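PDB 4RU0: putative branched-chain amino acid ABC transporter, periplasmic branched-chain amino acid-binding protein from Pseudomonas protegens Pf-5, which probably binds a small solute, perhaps a branched-chain amino acid, in the periplasm and delivers it to an ABC transporter. Local coordinates for residues Tyr158-Thr163 with Phe239-Gly244. Residues are numbered along the deposited sequence; the frame is centred on the assembly and turned at random.
With P3G (3,6,9,12,15-pentaoxaheptadecane), chain C.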
loop_
_atom_site.group_PDB
_atom_site.type_symbol
_atom_site.label_atom_id
_atom_site.label_comp_id
_atom_site.label_asym_id
_atom_site.label_seq_id
_atom_site.Cartn_x
_atom_site.Cartn_y
_atom_site.Cartn_z
ATOM N N TYR A 158 1.238 -2.905 -10.659
ATOM C CA TYR A 158 2.075 -2.931 -11.858
ATOM C C TYR A 158 3.536 -2.731 -11.475
ATOM O O TYR A 158 4.400 -3.504 -11.883
ATOM C CB TYR A 158 1.642 -1.868 -12.871
ATOM C CG TYR A 158 0.499 -2.296 -13.762
ATOM C CD1 TYR A 158 -0.438 -3.224 -13.329
ATOM C CD2 TYR A 158 0.357 -1.773 -15.043
ATOM C CE1 TYR A 158 -1.490 -3.612 -14.143
ATOM C CE2 TYR A 158 -0.691 -2.158 -15.865
ATOM C CZ TYR A 158 -1.611 -3.082 -15.409
ATOM O OH TYR A 158 -2.660 -3.478 -16.212
ATOM N N SER A 159 3.810 -1.696 -10.685
ATOM C CA SER A 159 5.166 -1.454 -10.203
ATOM C C SER A 159 5.670 -2.606 -9.343
ATOM O O SER A 159 6.847 -2.941 -9.384
ATOM C CB SER A 159 5.232 -0.153 -9.403
ATOM O OG SER A 159 4.930 0.962 -10.214
ATOM N N GLU A 160 4.774 -3.199 -8.558
ATOM C CA GLU A 160 5.148 -4.297 -7.677
ATOM C C GLU A 160 5.702 -5.457 -8.492
ATOM O O GLU A 160 6.702 -6.067 -8.113
ATOM C CB GLU A 160 3.965 -4.772 -6.839
ATOM C CG GLU A 160 4.375 -5.740 -5.736
ATOM C CD GLU A 160 3.189 -6.437 -5.096
ATOM O OE1 GLU A 160 2.140 -6.580 -5.765
ATOM O OE2 GLU A 160 3.309 -6.847 -3.923
ATOM N N ALA A 161 5.055 -5.744 -9.617
ATOM C CA ALA A 161 5.523 -6.779 -10.526
ATOM C C ALA A 161 6.953 -6.489 -10.949
ATOM O O ALA A 161 7.813 -7.368 -10.886
ATOM C CB ALA A 161 4.615 -6.879 -11.743
ATOM N N SER A 162 7.208 -5.249 -11.356
ATOM C CA SER A 162 8.547 -4.859 -11.783
ATOM C C SER A 162 9.584 -5.037 -10.673
ATOM O O SER A 162 10.643 -5.605 -10.911
ATOM C CB SER A 162 8.555 -3.415 -12.273
ATOM O OG SER A 162 9.818 -3.080 -12.827
ATOM N N THR A 163 9.280 -4.557 -9.467
ATOM C CA THR A 163 10.200 -4.713 -8.336
ATOM C C THR A 163 10.422 -6.187 -7.998
ATOM O O THR A 163 11.533 -6.589 -7.650
ATOM C CB THR A 163 9.703 -3.991 -7.066
ATOM O OG1 THR A 163 8.533 -4.644 -6.563
ATOM C CG2 THR A 163 9.378 -2.552 -7.361
ATOM N N PHE A 239 5.835 -16.179 -7.061
ATOM C CA PHE A 239 5.261 -14.893 -6.704
ATOM C C PHE A 239 3.875 -15.169 -6.112
ATOM O O PHE A 239 2.939 -15.502 -6.839
ATOM C CB PHE A 239 5.181 -13.992 -7.941
ATOM C CG PHE A 239 4.841 -12.549 -7.647
ATOM C CD1 PHE A 239 4.872 -12.047 -6.351
ATOM C CD2 PHE A 239 4.493 -11.693 -8.681
ATOM C CE1 PHE A 239 4.556 -10.713 -6.093
ATOM C CE2 PHE A 239 4.181 -10.362 -8.432
ATOM C CZ PHE A 239 4.213 -9.871 -7.130
ATOM N N LEU A 240 3.750 -15.054 -4.795
ATOM C CA LEU A 240 2.520 -15.451 -4.123
ATOM C C LEU A 240 1.564 -14.279 -3.965
ATOM O O LEU A 240 1.765 -13.413 -3.113
ATOM C CB LEU A 240 2.827 -16.057 -2.756
ATOM C CG LEU A 240 1.611 -16.633 -2.041
ATOM C CD1 LEU A 240 1.028 -17.774 -2.853
ATOM C CD2 LEU A 240 1.956 -17.084 -0.627
ATOM N N ARG A 241 0.480 -14.299 -4.716
ATOM C CA ARG A 241 -0.456 -13.196 -4.726
ATOM C C ARG A 241 -1.805 -13.741 -4.337
ATOM O O ARG A 241 -2.767 -13.658 -5.037
ATOM C CB ARG A 241 -0.500 -12.547 -6.098
ATOM C CG ARG A 241 0.848 -12.071 -6.594
ATOM C CD ARG A 241 0.734 -10.999 -7.653
ATOM N NE ARG A 241 0.216 -9.808 -7.046
ATOM C CZ ARG A 241 -0.939 -9.246 -7.338
ATOM N NH1 ARG A 241 -1.315 -8.181 -6.673
ATOM N NH2 ARG A 241 -1.698 -9.730 -8.278
ATOM N N THR A 242 -1.815 -14.307 -3.157
ATOM C CA THR A 242 -3.028 -14.762 -2.501
ATOM C C THR A 242 -3.488 -13.693 -1.517
ATOM O O THR A 242 -2.838 -12.661 -1.357
ATOM C CB THR A 242 -2.796 -16.088 -1.747
ATOM O OG1 THR A 242 -1.618 -15.964 -0.932
ATOM C CG2 THR A 242 -2.607 -17.231 -2.723
ATOM N N TRP A 243 -4.610 -13.944 -0.859
ATOM C CA TRP A 243 -5.140 -13.009 0.119
ATOM C C TRP A 243 -5.997 -13.752 1.132
ATOM O O TRP A 243 -6.688 -14.714 0.789
ATOM C CB TRP A 243 -5.944 -11.908 -0.576
ATOM C CG TRP A 243 -6.786 -11.112 0.357
ATOM C CD1 TRP A 243 -6.374 -10.102 1.181
ATOM C CD2 TRP A 243 -8.192 -11.261 0.571
ATOM N NE1 TRP A 243 -7.443 -9.613 1.895
ATOM C CE2 TRP A 243 -8.570 -10.309 1.539
ATOM C CE3 TRP A 243 -9.168 -12.105 0.037
ATOM C CZ2 TRP A 243 -9.888 -10.179 1.986
ATOM C CZ3 TRP A 243 -10.477 -11.977 0.481
ATOM C CH2 TRP A 243 -10.825 -11.021 1.446
ATOM N N GLY A 244 -5.933 -13.319 2.385
ATOM C CA GLY A 244 -6.688 -13.953 3.445
ATOM C C GLY A 244 -6.314 -15.409 3.643
ATOM O O GLY A 244 -5.145 -15.739 3.831
HETATM O O3 P3G C . -6.284 -2.211 5.310
HETATM C C7 P3G C . -6.175 -1.710 3.990
HETATM C C8 P3G C . -7.280 -2.309 3.140
HETATM O O4 P3G C . -6.856 -2.313 1.784
HETATM C C9 P3G C . -7.279 -3.483 1.107
HETATM C C10 P3G C . -6.118 -3.981 0.277
HETATM O O5 P3G C . -6.617 -4.637 -0.874
HETATM C C11 P3G C . -6.023 -5.908 -1.046
HETATM C C12 P3G C . -6.806 -6.685 -2.087
HETATM O O6 P3G C . -7.140 -7.959 -1.570
HETATM C C13 P3G C . -8.137 -8.596 -2.334
HETATM C C14 P3G C . -9.461 -8.441 -1.632
HETATM O O7 P3G C . -10.510 -8.749 -2.538
#
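E160 brings its carboxylate carbon CD to the ring edge of F239, 4.1 Å from CZ and near the ring plane, with carboxylate and ring planes 82° apart. CG of E160 lies anti to the backbone N (chi1 -170°) and the chain runs on extended, which carries the carboxylate from helix 157-172 across to strand 237-241. This is the closely packed part: R241 CD sits 3.6 Å above one face of the F239 ring, offset toward its rim, and L200 of helix 197-207 touches both A161 and F239. The polar link is looser. E160 OE1 and R241 NH1 form a long salt bridge of 3.9 Å; E160 OE2 accepts from I268 N, while R241 NE pairs with D267. The axes of 158-163 and 239-241 run nearly antiparallel (156°) and come within 11.4 Å, consistent with a helix packed against the mixed sheet of one lobe of this periplasmic-binding-protein fold. Past the strand end, partly exposed W243 meets the bound polyether, whose C14 lies 3.7 Å above the centre of its ring. With an alanine in place of W243, that end of the polyether would probably lose the ring it lies against, opening a gap in the pocket also lined by Y41, Y192 and W269.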